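Local coordinates for Mlr3007 protein (Mesorhizobium loti, PDB 3QQM) that probably transfers the amino group of leucine, isoleucine or valine to 2-oxoglutarate, using pyridoxal 5'-phosphate as cofactor, at residues T13-L18 against L77-D82; W99-A104 against A137-L142; V157-G162 against K204-G209. One frame throughout, in Å; residues are numbered along the deposited sequence. Where two conformers were deposited one is given.

Contact 1 of 3, residues T13-L18 against L77-D82. With EDO (1,2-ethanediol), chain Q.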
ATOM      1  N   THR A  13       0.820   6.483 -19.499  1.00 40.67           N
ATOM      2  CA  THR A  13       1.188   6.786 -20.912  1.00 40.84           C
ATOM      3  C   THR A  13       2.737   6.819 -21.049  1.00 39.93           C
ATOM      4  O   THR A  13       3.314   6.319 -22.035  1.00 40.42           O
ATOM      5  CB  THR A  13       0.587   8.133 -21.400  1.00 41.57           C
ATOM      6  N   ALA A  14       3.391   7.403 -20.040  1.00 38.05           N
ATOM      7  CA  ALA A  14       4.850   7.493 -19.988  1.00 36.87           C
ATOM      8  C   ALA A  14       5.432   6.297 -19.193  1.00 34.66           C
ATOM      9  O   ALA A  14       4.715   5.346 -18.835  1.00 34.53           O
ATOM     10  CB  ALA A  14       5.280   8.841 -19.341  1.00 36.78           C
ATOM     11  N   ASP A  15       6.732   6.347 -18.925  1.00 32.46           N
ATOM     12  CA  ASP A  15       7.399   5.314 -18.152  1.00 30.06           C
ATOM     13  C   ASP A  15       6.931   5.499 -16.707  1.00 27.74           C
ATOM     14  O   ASP A  15       6.294   6.483 -16.395  1.00 27.58           O
ATOM     15  CB  ASP A  15       8.912   5.494 -18.273  1.00 30.22           C
ATOM     16  CG  ASP A  15       9.693   4.340 -17.724  1.00 29.37           C
ATOM     17  OD1 ASP A  15       9.110   3.303 -17.347  1.00 28.55           O
ATOM     18  OD2 ASP A  15      10.916   4.466 -17.696  1.00 29.95           O
ATOM     19  N   PHE A  16       7.225   4.566 -15.822  1.00 25.60           N
ATOM     20  CA  PHE A  16       6.776   4.710 -14.438  1.00 23.56           C
ATOM     21  C   PHE A  16       7.946   4.903 -13.460  1.00 22.21           C
ATOM     22  O   PHE A  16       9.092   4.757 -13.826  1.00 22.09           O
ATOM     23  CB  PHE A  16       5.950   3.503 -14.034  1.00 22.75           C
ATOM     24  CG  PHE A  16       6.689   2.238 -14.132  1.00 22.59           C
ATOM     25  CD1 PHE A  16       7.488   1.809 -13.080  1.00 21.16           C
ATOM     26  CD2 PHE A  16       6.617   1.464 -15.295  1.00 22.76           C
ATOM     27  CE1 PHE A  16       8.198   0.643 -13.182  1.00 21.82           C
ATOM     28  CE2 PHE A  16       7.317   0.281 -15.398  1.00 22.42           C
ATOM     29  CZ  PHE A  16       8.100  -0.141 -14.352  1.00 22.17           C
ATOM     30  N   GLU A  17       7.612   5.243 -12.227  1.00 20.58           N
ATOM     31  CA  GLU A  17       8.570   5.437 -11.176  1.00 20.12           C
ATOM     32  C   GLU A  17       8.229   4.500 -10.044  1.00 18.70           C
ATOM     33  O   GLU A  17       7.094   4.048  -9.934  1.00 17.81           O
ATOM     34  CB  GLU A  17       8.518   6.879 -10.645  1.00 20.26           C
ATOM     35  CG  GLU A  17       8.816   7.916 -11.704  1.00 22.30           C
ATOM     36  CD  GLU A  17       8.730   9.357 -11.206  1.00 23.90           C
ATOM     37  OE1 GLU A  17       8.650   9.587  -9.992  1.00 24.63           O
ATOM     38  OE2 GLU A  17       8.768  10.262 -12.050  1.00 25.73           O
ATOM     39  N   LEU A  18       9.227   4.156  -9.242  1.00 17.70           N
ATOM     40  CA  LEU A  18       9.003   3.329  -8.060  1.00 17.04           C
ATOM     41  C   LEU A  18       8.699   4.289  -6.926  1.00 16.63           C
ATOM     42  O   LEU A  18       9.302   5.359  -6.830  1.00 16.48           O
ATOM     43  CB  LEU A  18      10.216   2.456  -7.739  1.00 16.88           C
ATOM     44  CG  LEU A  18      10.434   1.364  -8.787  1.00 17.30           C
ATOM     45  CD1 LEU A  18      11.766   0.646  -8.598  1.00 17.31           C
ATOM     46  CD2 LEU A  18       9.247   0.360  -8.758  1.00 16.79           C
ATOM     47  N   LEU A  77      11.532   7.016  -7.292  1.00 15.23           N
ATOM     48  CA  LEU A  77      12.699   6.713  -8.104  1.00 15.44           C
ATOM     49  C   LEU A  77      12.338   6.516  -9.582  1.00 15.80           C
ATOM     50  O   LEU A  77      11.454   5.727  -9.922  1.00 15.43           O
ATOM     51  CB  LEU A  77      13.339   5.435  -7.583  1.00 15.09           C
ATOM     52  CG  LEU A  77      14.604   4.934  -8.263  1.00 15.27           C
ATOM     53  CD1 LEU A  77      15.780   5.900  -8.010  1.00 14.62           C
ATOM     54  CD2 LEU A  77      14.914   3.515  -7.768  1.00 13.66           C
ATOM     55  N   ALA A  78      13.034   7.232 -10.446  1.00 16.54           N
ATOM     56  CA  ALA A  78      12.862   7.115 -11.885  1.00 17.39           C
ATOM     57  C   ALA A  78      13.929   6.143 -12.413  1.00 17.81           C
ATOM     58  O   ALA A  78      14.994   5.978 -11.792  1.00 17.76           O
ATOM     59  CB  ALA A  78      12.983   8.477 -12.576  1.00 17.48           C
ATOM     60  N   ARG A  79      13.624   5.504 -13.544  1.00 18.16           N
ATOM     61  CA  ARG A  79      14.507   4.532 -14.174  1.00 18.78           C
ATOM     62  C   ARG A  79      15.939   5.061 -14.401  1.00 19.24           C
ATOM     63  O   ARG A  79      16.895   4.288 -14.365  1.00 19.31           O
ATOM     64  CB  ARG A  79      13.892   4.070 -15.494  1.00 19.38           C
ATOM     65  CG  ARG A  79      14.693   3.017 -16.265  1.00 20.78           C
ATOM     66  CD  ARG A  79      14.029   2.708 -17.588  1.00 22.27           C
ATOM     67  NE  ARG A  79      12.625   2.341 -17.398  1.00 22.59           N
ATOM     68  CZ  ARG A  79      12.194   1.121 -17.059  1.00 23.79           C
ATOM     69  NH1 ARG A  79      13.055   0.122 -16.841  1.00 24.65           N
ATOM     70  NH2 ARG A  79      10.892   0.896 -16.911  1.00 23.33           N
ATOM     71  N   ASN A  80      16.089   6.361 -14.624  1.00 19.15           N
ATOM     72  CA  ASN A  80      17.419   6.922 -14.807  1.00 19.99           C
ATOM     73  C   ASN A  80      18.176   7.155 -13.482  1.00 19.56           C
ATOM     74  O   ASN A  80      19.313   7.658 -13.494  1.00 20.10           O
ATOM     75  CB  ASN A  80      17.374   8.213 -15.656  1.00 20.49           C
ATOM     76  CG  ASN A  80      16.495   9.331 -15.039  1.00 20.69           C
ATOM     77  OD1 ASN A  80      16.150   9.332 -13.843  1.00 17.99           O
ATOM     78  ND2 ASN A  80      16.139  10.288 -15.878  1.00 21.24           N
ATOM     79  N   GLY A  81      17.564   6.784 -12.351  1.00 18.49           N
ATOM     80  CA  GLY A  81      18.200   6.978 -11.028  1.00 17.78           C
ATOM     81  C   GLY A  81      17.790   8.283 -10.329  1.00 17.50           C
ATOM     82  O   GLY A  81      18.127   8.476  -9.164  1.00 16.75           O
ATOM     83  N   ASP A  82      17.082   9.180 -11.036  1.00 17.42           N
ATOM     84  CA  ASP A  82      16.606  10.440 -10.433  1.00 17.63           C
ATOM     85  C   ASP A  82      15.680  10.069  -9.294  1.00 17.07           C
ATOM     86  O   ASP A  82      14.887   9.104  -9.413  1.00 16.77           O
ATOM     87  CB  ASP A  82      15.885  11.372 -11.445  1.00 17.76           C
ATOM     88  CG  ASP A  82      16.843  11.987 -12.516  1.00 18.60           C
ATOM     89  OD1 ASP A  82      18.073  11.823 -12.401  1.00 17.14           O
ATOM     90  OD2 ASP A  82      16.347  12.638 -13.485  1.00 18.96           O
TER
HETATM   91  C1  EDO Q 265      12.365  11.497 -10.282  1.00 17.64           C
HETATM   92  O1  EDO Q 265      11.333  12.060 -11.091  1.00 18.75           O
HETATM   93  C2  EDO Q 265      11.784  10.780  -9.058  1.00 17.92           C
HETATM   94  O2  EDO Q 265      10.589  11.385  -8.562  1.00 17.66           O
HETATM   95  O   HOH W   1      11.016   6.295 -14.802  1.00 15.48           O
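Asp15 swings its CG opposite its own backbone N (chi1 -169°), and Arg79 runs out straight to CD before bending about the CG-CD bond (chi3 -53°), which lays carboxylate and guanidinium edge to edge in nearly one plane. The grip is side-on and two-pronged: Arg79 NE donates to Asp15 OD2 at 2.7 Å and Arg79 NH2 to Asp15 OD1 at 3.0 Å, both nearly straight and both onto syn lone pairs. OD1 also takes the backbone N-H of Phe16 from above the carboxylate plane, so three bonds fix the rotation of the group. The Phe16 ring comes near NH2 as well, but this is at most a weak cation-pi attraction. A water joins Phe16 O (2.6 Å) to Arg79 N (3.0 Å). Next along, Leu18 and Leu77 form an antiparallel hydrogen-bonded pair, with Leu18 N to Leu77 O and Leu77 N to Leu18 O both 2.8 Å; their side chains rest on Ala44 of helix 33-47. Beside the Leu18-Leu77 pair, a charged clasp and a water thus add to the backbone bonds, and two opposite charges so closely matched would probably both stay ionised.

Contact 2 of 3, residues W99-A104 against A137-L142. With EDO (1,2-ethanediol), chain B; EDO (1,2-ethanediol), chain T.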
ATOM      1  N   TRP A  99     -13.376   2.987   8.634  1.00 23.62           N
ATOM      2  CA  TRP A  99     -13.462   3.222   7.188  1.00 22.62           C
ATOM      3  C   TRP A  99     -14.513   2.346   6.509  1.00 22.37           C
ATOM      4  O   TRP A  99     -14.587   1.135   6.771  1.00 22.02           O
ATOM      5  CB  TRP A  99     -12.093   2.952   6.549  1.00 21.56           C
ATOM      6  CG  TRP A  99     -11.204   4.133   6.480  1.00 21.33           C
ATOM      7  CD1 TRP A  99     -11.247   5.251   7.269  1.00 21.26           C
ATOM      8  CD2 TRP A  99     -10.006   4.239   5.720  1.00 20.05           C
ATOM      9  NE1 TRP A  99     -10.243   6.105   6.935  1.00 21.15           N
ATOM     10  CE2 TRP A  99      -9.442   5.499   6.006  1.00 20.40           C
ATOM     11  CE3 TRP A  99      -9.390   3.421   4.780  1.00 18.50           C
ATOM     12  CZ2 TRP A  99      -8.300   5.954   5.391  1.00 19.47           C
ATOM     13  CZ3 TRP A  99      -8.262   3.869   4.169  1.00 19.04           C
ATOM     14  CH2 TRP A  99      -7.720   5.133   4.471  1.00 19.04           C
ATOM     15  N   ILE A 100     -15.322   2.980   5.652  1.00 22.18           N
ATOM     16  CA  ILE A 100     -16.357   2.308   4.898  0.50 22.10           C
ATOM     17  C   ILE A 100     -15.739   1.817   3.605  1.00 21.14           C
ATOM     18  O   ILE A 100     -15.073   2.587   2.907  1.00 20.55           O
ATOM     19  CB  ILE A 100     -17.514   3.263   4.527  0.50 23.06           C
ATOM     20  CG1 ILE A 100     -18.126   3.918   5.775  0.50 23.99           C
ATOM     21  CG2 ILE A 100     -18.593   2.509   3.735  0.50 23.18           C
ATOM     22  CD1 ILE A 100     -19.229   4.913   5.446  0.50 24.70           C
ATOM     23  N   LEU A 101     -15.954   0.541   3.286  1.00 20.47           N
ATOM     24  CA  LEU A 101     -15.414  -0.044   2.058  1.00 19.62           C
ATOM     25  C   LEU A 101     -16.511  -0.371   1.093  1.00 19.70           C
ATOM     26  O   LEU A 101     -17.606  -0.733   1.512  1.00 20.17           O
ATOM     27  CB  LEU A 101     -14.676  -1.354   2.362  1.00 18.74           C
ATOM     28  CG  LEU A 101     -13.612  -1.280   3.429  1.00 18.08           C
ATOM     29  CD1 LEU A 101     -13.031  -2.652   3.659  1.00 17.45           C
ATOM     30  CD2 LEU A 101     -12.535  -0.297   3.030  1.00 16.38           C
ATOM     31  N   ARG A 102     -16.190  -0.283  -0.198  1.00 19.36           N
ATOM     32  CA  ARG A 102     -17.096  -0.649  -1.280  1.00 19.70           C
ATOM     33  C   ARG A 102     -16.272  -1.416  -2.335  1.00 19.13           C
ATOM     34  O   ARG A 102     -15.035  -1.258  -2.417  1.00 18.29           O
ATOM     35  CB  ARG A 102     -17.733   0.572  -1.944  1.00 20.29           C
ATOM     36  CG  ARG A 102     -18.451   1.522  -1.013  1.00 22.51           C
ATOM     37  CD  ARG A 102     -19.693   0.955  -0.459  1.00 23.96           C
ATOM     38  NE  ARG A 102     -20.731   0.882  -1.489  1.00 26.22           N
ATOM     39  CZ  ARG A 102     -21.658   1.821  -1.703  1.00 27.14           C
ATOM     40  NH1 ARG A 102     -21.707   2.934  -0.963  1.00 27.62           N
ATOM     41  NH2 ARG A 102     -22.539   1.642  -2.668  1.00 27.78           N
ATOM     42  N   LEU A 103     -16.960  -2.213  -3.150  1.00 18.99           N
ATOM     43  CA  LEU A 103     -16.323  -2.995  -4.199  1.00 18.86           C
ATOM     44  C   LEU A 103     -16.372  -2.285  -5.536  1.00 19.19           C
ATOM     45  O   LEU A 103     -17.447  -1.884  -6.015  1.00 19.33           O
ATOM     46  CB  LEU A 103     -17.028  -4.336  -4.358  1.00 19.04           C
ATOM     47  CG  LEU A 103     -16.522  -5.295  -5.440  1.00 18.95           C
ATOM     48  CD1 LEU A 103     -15.118  -5.788  -5.130  1.00 17.16           C
ATOM     49  CD2 LEU A 103     -17.497  -6.468  -5.562  1.00 18.81           C
ATOM     50  N   ALA A 104     -15.209  -2.128  -6.142  1.00 18.88           N
ATOM     51  CA  ALA A 104     -15.134  -1.514  -7.443  1.00 19.67           C
ATOM     52  C   ALA A 104     -15.489  -2.541  -8.490  1.00 19.92           C
ATOM     53  O   ALA A 104     -15.302  -3.732  -8.271  1.00 19.29           O
ATOM     54  CB  ALA A 104     -13.706  -1.005  -7.730  1.00 18.92           C
ATOM     55  N   ALA A 137     -17.281   5.759   0.169  1.00 21.43           N
ATOM     56  CA  ALA A 137     -16.230   4.822   0.544  1.00 20.59           C
ATOM     57  C   ALA A 137     -14.925   5.526   0.905  1.00 20.12           C
ATOM     58  O   ALA A 137     -14.419   6.356   0.161  1.00 19.98           O
ATOM     59  CB  ALA A 137     -15.987   3.812  -0.595  1.00 20.11           C
ATOM     60  N   ASP A 138     -14.407   5.209   2.068  1.00 20.03           N
ATOM     61  CA  ASP A 138     -13.132   5.753   2.511  1.00 19.84           C
ATOM     62  C   ASP A 138     -12.047   5.003   1.740  1.00 19.13           C
ATOM     63  O   ASP A 138     -10.980   5.574   1.420  1.00 18.96           O
ATOM     64  CB  ASP A 138     -12.990   5.575   4.003  1.00 20.13           C
ATOM     65  CG  ASP A 138     -14.013   6.388   4.772  1.00 21.39           C
ATOM     66  OD1 ASP A 138     -13.881   7.647   4.767  1.00 22.25           O
ATOM     67  OD2 ASP A 138     -14.917   5.781   5.396  1.00 21.45           O
ATOM     68  N   GLU A 139     -12.353   3.740   1.388  1.00 18.47           N
ATOM     69  CA  GLU A 139     -11.448   2.901   0.603  1.00 17.60           C
ATOM     70  C   GLU A 139     -12.257   1.987  -0.316  1.00 17.42           C
ATOM     71  O   GLU A 139     -13.335   1.535   0.025  1.00 17.68           O
ATOM     72  CB  GLU A 139     -10.506   2.109   1.527  1.00 17.23           C
ATOM     73  CG  GLU A 139      -9.546   1.090   0.869  1.00 17.00           C
ATOM     74  CD  GLU A 139      -8.569   1.707  -0.151  1.00 17.65           C
ATOM     75  OE1 GLU A 139      -9.016   2.426  -1.062  1.00 17.02           O
ATOM     76  OE2 GLU A 139      -7.357   1.373  -0.098  1.00 18.50           O
ATOM     77  N   VAL A 140     -11.694   1.715  -1.486  1.00 17.09           N
ATOM     78  CA  VAL A 140     -12.321   0.916  -2.499  1.00 16.64           C
ATOM     79  C   VAL A 140     -11.525  -0.343  -2.713  1.00 16.44           C
ATOM     80  O   VAL A 140     -10.310  -0.282  -2.928  1.00 16.41           O
ATOM     81  CB  VAL A 140     -12.378   1.730  -3.829  1.00 16.86           C
ATOM     82  CG1 VAL A 140     -13.002   0.923  -4.969  1.00 15.99           C
ATOM     83  CG2 VAL A 140     -13.135   2.994  -3.604  1.00 16.18           C
ATOM     84  N   LEU A 141     -12.197  -1.490  -2.670  1.00 16.25           N
ATOM     85  CA  LEU A 141     -11.530  -2.749  -2.893  1.00 15.81           C
ATOM     86  C   LEU A 141     -11.680  -3.181  -4.348  1.00 15.88           C
ATOM     87  O   LEU A 141     -12.668  -2.840  -5.017  1.00 16.49           O
ATOM     88  CB  LEU A 141     -12.097  -3.851  -1.994  1.00 15.89           C
ATOM     89  CG  LEU A 141     -12.142  -3.616  -0.478  1.00 16.21           C
ATOM     90  CD1 LEU A 141     -12.614  -4.896   0.243  1.00 14.96           C
ATOM     91  CD2 LEU A 141     -10.773  -3.153   0.049  1.00 15.10           C
ATOM     92  N   LEU A 142     -10.684  -3.926  -4.829  1.00 15.34           N
ATOM     93  CA  LEU A 142     -10.674  -4.480  -6.169  1.00 15.32           C
ATOM     94  C   LEU A 142     -10.509  -6.004  -6.090  1.00 15.26           C
ATOM     95  O   LEU A 142      -9.741  -6.511  -5.269  1.00 14.85           O
ATOM     96  CB  LEU A 142      -9.505  -3.923  -7.006  1.00 14.99           C
ATOM     97  CG  LEU A 142      -9.459  -2.420  -7.295  1.00 15.03           C
ATOM     98  CD1 LEU A 142      -8.990  -1.687  -6.052  1.00 15.18           C
ATOM     99  CD2 LEU A 142      -8.530  -2.121  -8.451  1.00 13.15           C
TER
HETATM  100  C1  EDO B 306     -16.248  10.289   5.953  1.00 60.48           C
HETATM  101  O1  EDO B 306     -15.234   9.305   6.202  1.00 59.99           O
HETATM  102  C2  EDO B 306     -17.230   9.791   4.893  1.00 60.55           C
HETATM  103  O2  EDO B 306     -17.627   8.428   5.132  1.00 60.73           O
HETATM  104  C1  EDO T 275      -7.433   7.226  -0.918  1.00 28.40           C
HETATM  105  O1  EDO T 275      -7.992   8.295  -1.685  1.00 28.94           O
HETATM  106  C2  EDO T 275      -8.540   6.535  -0.122  1.00 27.31           C
HETATM  107  O2  EDO T 275      -9.107   5.451  -0.852  1.00 24.83           O
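Asp138 lays its CB over one face of the Trp99 indole, 3.6 Å from the centroid of the five-membered ring, a CH-pi contact. With CG beside its own backbone N (chi1 -65°), the carboxylate turns to Ile100, whose N-H meets the anti lone pair of Asp138 OD2 at 2.8 Å and almost straight; Asp138 N in turn donates to Ile100 O. This end is tight, and so is the far end, where Ala104 CB and Val140 CG1 are pressed to 3.4 Å, closer than carbons usually come. Between them Leu101 CD2 lies on Glu139 CB at 3.5 Å. The buried Glu139 carboxylate bends away and is held by Thr153, Ile154 and Thr155 as well as by Val140 N. The middle of the backbone pairing is looser: Arg102 N to Glu139 O, at 3.4 Å, is a weak bond. Arg102, partly exposed and on the same face as Val140, rests its CG on Ala137 CB (3.4 Å), then bends twice and leads away, with NH1 weakly bonded to Gln136 O. Near Ile100 an ethanediol donates from its O1 to Asp138 OD1 at 2.6 Å. Helix 123-130 packs on Val140 through Ala128, so strand 99-103, this helix and the parallel strand 139-143 make a beta-alpha-beta crossover, whose connection also carries Lys118, linked to the pyridoxal phosphate.

Contact 3 of 3, residues V157-G162 against K204-G209. With EDO (1,2-ethanediol), chain V.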
ATOM      1  N   VAL A 157      -5.843  -5.846   2.545  1.00 12.91           N
ATOM      2  CA  VAL A 157      -7.029  -6.241   3.312  1.00 13.02           C
ATOM      3  C   VAL A 157      -6.708  -7.326   4.318  1.00 13.59           C
ATOM      4  O   VAL A 157      -5.928  -8.218   4.044  1.00 13.46           O
ATOM      5  CB  VAL A 157      -8.127  -6.762   2.352  1.00 13.31           C
ATOM      6  CG1 VAL A 157      -9.387  -7.194   3.130  1.00 12.51           C
ATOM      7  CG2 VAL A 157      -8.459  -5.703   1.314  1.00 11.54           C
ATOM      8  N   PHE A 158      -7.338  -7.250   5.483  1.00 14.26           N
ATOM      9  CA  PHE A 158      -7.113  -8.206   6.558  1.00 14.78           C
ATOM     10  C   PHE A 158      -8.455  -8.504   7.182  1.00 15.73           C
ATOM     11  O   PHE A 158      -9.132  -7.591   7.709  1.00 15.96           O
ATOM     12  CB  PHE A 158      -6.163  -7.620   7.593  1.00 14.72           C
ATOM     13  CG  PHE A 158      -4.841  -7.198   7.018  1.00 13.33           C
ATOM     14  CD1 PHE A 158      -4.672  -5.929   6.510  1.00 12.98           C
ATOM     15  CD2 PHE A 158      -3.776  -8.068   6.995  1.00 13.04           C
ATOM     16  CE1 PHE A 158      -3.483  -5.537   5.983  1.00 12.82           C
ATOM     17  CE2 PHE A 158      -2.592  -7.702   6.453  1.00 12.53           C
ATOM     18  CZ  PHE A 158      -2.429  -6.417   5.947  1.00 13.09           C
ATOM     19  N   ALA A 159      -8.846  -9.780   7.113  1.00 16.13           N
ATOM     20  CA  ALA A 159     -10.136 -10.216   7.599  1.00 16.80           C
ATOM     21  C   ALA A 159     -10.010 -11.293   8.663  1.00 17.49           C
ATOM     22  O   ALA A 159      -9.303 -12.293   8.486  1.00 17.65           O
ATOM     23  CB  ALA A 159     -10.979 -10.706   6.431  1.00 16.15           C
ATOM     24  N   ASP A 160     -10.719 -11.078   9.765  1.00 18.43           N
ATOM     25  CA  ASP A 160     -10.740 -11.993  10.893  1.00 19.29           C
ATOM     26  C   ASP A 160     -12.050 -12.732  10.852  1.00 20.18           C
ATOM     27  O   ASP A 160     -13.099 -12.153  11.147  1.00 20.33           O
ATOM     28  CB  ASP A 160     -10.629 -11.192  12.173  1.00 19.82           C
ATOM     29  CG  ASP A 160     -10.594 -12.063  13.437  1.00 20.54           C
ATOM     30  OD1 ASP A 160     -10.918 -13.285  13.396  1.00 20.99           O
ATOM     31  OD2 ASP A 160     -10.218 -11.494  14.472  1.00 19.75           O
ATOM     32  N   PHE A 161     -12.009 -14.012  10.477  1.00 20.92           N
ATOM     33  CA  PHE A 161     -13.256 -14.802  10.376  1.00 21.80           C
ATOM     34  C   PHE A 161     -13.688 -15.414  11.693  1.00 22.88           C
ATOM     35  O   PHE A 161     -14.574 -16.271  11.713  1.00 23.50           O
ATOM     36  CB  PHE A 161     -13.160 -15.856   9.275  1.00 21.40           C
ATOM     37  CG  PHE A 161     -13.027 -15.256   7.900  1.00 21.65           C
ATOM     38  CD1 PHE A 161     -14.157 -14.772   7.227  1.00 21.67           C
ATOM     39  CD2 PHE A 161     -11.787 -15.150   7.282  1.00 20.87           C
ATOM     40  CE1 PHE A 161     -14.046 -14.204   5.976  1.00 21.24           C
ATOM     41  CE2 PHE A 161     -11.676 -14.581   6.007  1.00 21.22           C
ATOM     42  CZ  PHE A 161     -12.799 -14.105   5.359  1.00 20.69           C
ATOM     43  N   GLY A 162     -13.054 -14.980  12.784  1.00 23.30           N
ATOM     44  CA  GLY A 162     -13.413 -15.439  14.122  1.00 24.28           C
ATOM     45  C   GLY A 162     -12.290 -15.957  14.998  1.00 24.66           C
ATOM     46  O   GLY A 162     -12.338 -15.808  16.210  1.00 25.63           O
ATOM     47  N   LYS A 204     -15.807 -11.454  11.255  1.00 25.78           N
ATOM     48  CA  LYS A 204     -16.142 -10.934  12.575  1.00 26.51           C
ATOM     49  C   LYS A 204     -15.457  -9.578  12.792  1.00 25.67           C
ATOM     50  O   LYS A 204     -15.929  -8.751  13.566  1.00 26.54           O
ATOM     51  CB  LYS A 204     -15.684 -11.899  13.654  1.00 27.24           C
ATOM     52  CG  LYS A 204     -16.307 -13.247  13.612  1.00 29.15           C
ATOM     53  CD  LYS A 204     -17.777 -13.177  13.948  1.00 32.14           C
ATOM     54  CE  LYS A 204     -18.401 -14.552  13.931  1.00 33.93           C
ATOM     55  NZ  LYS A 204     -19.861 -14.500  14.279  1.00 36.26           N
ATOM     56  N   ALA A 205     -14.301  -9.397  12.164  1.00 24.05           N
ATOM     57  CA  ALA A 205     -13.556  -8.131  12.235  1.00 23.24           C
ATOM     58  C   ALA A 205     -12.870  -7.946  10.877  1.00 21.95           C
ATOM     59  O   ALA A 205     -12.504  -8.923  10.206  1.00 21.51           O
ATOM     60  CB  ALA A 205     -12.559  -8.125  13.372  1.00 23.22           C
ATOM     61  N   LEU A 206     -12.759  -6.700  10.447  1.00 20.91           N
ATOM     62  CA  LEU A 206     -12.193  -6.407   9.170  1.00 19.85           C
ATOM     63  C   LEU A 206     -11.362  -5.165   9.265  1.00 19.10           C
ATOM     64  O   LEU A 206     -11.708  -4.235  10.005  1.00 19.41           O
ATOM     65  CB  LEU A 206     -13.330  -6.212   8.167  1.00 20.14           C
ATOM     66  CG  LEU A 206     -12.949  -5.903   6.728  1.00 20.08           C
ATOM     67  CD1 LEU A 206     -12.074  -6.999   6.145  1.00 19.75           C
ATOM     68  CD2 LEU A 206     -14.207  -5.720   5.899  1.00 20.96           C
ATOM     69  N   PHE A 207     -10.246  -5.164   8.540  1.00 17.85           N
ATOM     70  CA  PHE A 207      -9.344  -4.041   8.501  1.00 17.25           C
ATOM     71  C   PHE A 207      -8.748  -3.882   7.126  1.00 16.20           C
ATOM     72  O   PHE A 207      -8.732  -4.813   6.330  1.00 15.83           O
ATOM     73  CB  PHE A 207      -8.123  -4.263   9.426  1.00 17.07           C
ATOM     74  CG  PHE A 207      -8.463  -4.605  10.846  1.00 17.58           C
ATOM     75  CD1 PHE A 207      -8.657  -5.902  11.220  1.00 18.00           C
ATOM     76  CD2 PHE A 207      -8.512  -3.620  11.825  1.00 18.96           C
ATOM     77  CE1 PHE A 207      -8.947  -6.214  12.533  1.00 19.49           C
ATOM     78  CE2 PHE A 207      -8.804  -3.920  13.144  1.00 18.68           C
ATOM     79  CZ  PHE A 207      -9.017  -5.208  13.500  1.00 20.26           C
ATOM     80  N   VAL A 208      -8.242  -2.688   6.860  1.00 15.60           N
ATOM     81  CA  VAL A 208      -7.452  -2.420   5.660  1.00 14.59           C
ATOM     82  C   VAL A 208      -6.246  -1.740   6.258  1.00 14.38           C
ATOM     83  O   VAL A 208      -6.341  -1.158   7.335  1.00 14.18           O
ATOM     84  CB  VAL A 208      -8.149  -1.564   4.588  1.00 14.73           C
ATOM     85  CG1 VAL A 208      -9.242  -2.398   3.876  1.00 14.10           C
ATOM     86  CG2 VAL A 208      -8.701  -0.256   5.166  1.00 14.14           C
ATOM     87  N   GLY A 209      -5.094  -1.853   5.633  1.00 14.10           N
ATOM     88  CA  GLY A 209      -3.924  -1.185   6.197  1.00 14.18           C
ATOM     89  C   GLY A 209      -2.772  -0.987   5.264  1.00 13.88           C
ATOM     90  O   GLY A 209      -2.750  -1.544   4.153  1.00 13.94           O
TER
HETATM   91  C1  EDO V 303     -14.597  -3.406  12.170  1.00 46.70           C
HETATM   92  O1  EDO V 303     -15.038  -4.632  11.573  1.00 45.80           O
HETATM   93  C2  EDO V 303     -13.751  -3.688  13.414  1.00 46.96           C
HETATM   94  O2  EDO V 303     -12.478  -4.267  13.067  1.00 46.35           O
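Phe158 and Phe207 face each other as a hydrogen-bonded antiparallel pair, with Phe158 CB and Phe207 CB 4.3 Å apart on the same face of the sheet, yet their rings do not stack. Both rings stand beside their own backbone N (chi1 -57° and -54°), and because the strands run in opposite directions this parts them. The Phe158 ring turns an edge to the other strand, its CE1 coming 4.0 Å from Gly209 N. The Phe207 ring likewise offers an edge to Phe158 O, with CD1 of Phe207 3.9 Å from that oxygen, while an ethanediol sits over one of its faces, O2 lying 3.6 Å from Phe207 CZ and bonded to Leu206 O. Replacing Phe207 by an alanine would probably open a gap beside Leu166 and strip the ethanediol of the ring beneath it. On the other face Leu206 reaches across obliquely: its CD1 meets Val157 CG1 at 4.0 Å and Ala159 CB at 3.9 Å, bridging two residues of the opposite strand. At the far end Asp160 packs CB to CB with Ala205 at 3.8 Å, and its carboxylate turns back into an Asx turn, OD1 taking Gly162 N and also Gly164 N. Lys204 and Ala205 both face Asp160, a classic beta bulge; Asp160 O accepts from Ala205 N and, weakly, from Lys204 N, while Lys204 CG lies against Gly162 CA. Around this pair, Phe158 is packed by Leu184 and Arg181 of helix 179-186, Ala159 is bonded through its backbone to Ala167 of strand 166-169, and strand 205-210 continues the sheet into strand 214-220, its Leu206 and Val208 resting on Leu101 of strand 99-103.

Following the chain from the N terminus, contact 1 closes first, joining 13-18 to 77-82 around a 58-residue excursion that includes helices 33-47 and 53-64, within the four-stranded antiparallel sheet. Contact 2 then closes 32 residues containing helix 123-130, and contact 3 closes 41 containing helix 179-186. The three loops follow in series; none nests in or crosses another. Contact 1 stands apart, its nearest atoms about 17 Å from those of either other contact. Contacts 2 and 3 share the mixed sheet and touch: Leu141 CD2 packs on Val157 CG2 at 3.7 Å, and Trp99 CE3 on Val208 CG2 at 3.8 Å, joining two separately closed loops through one apolar layer.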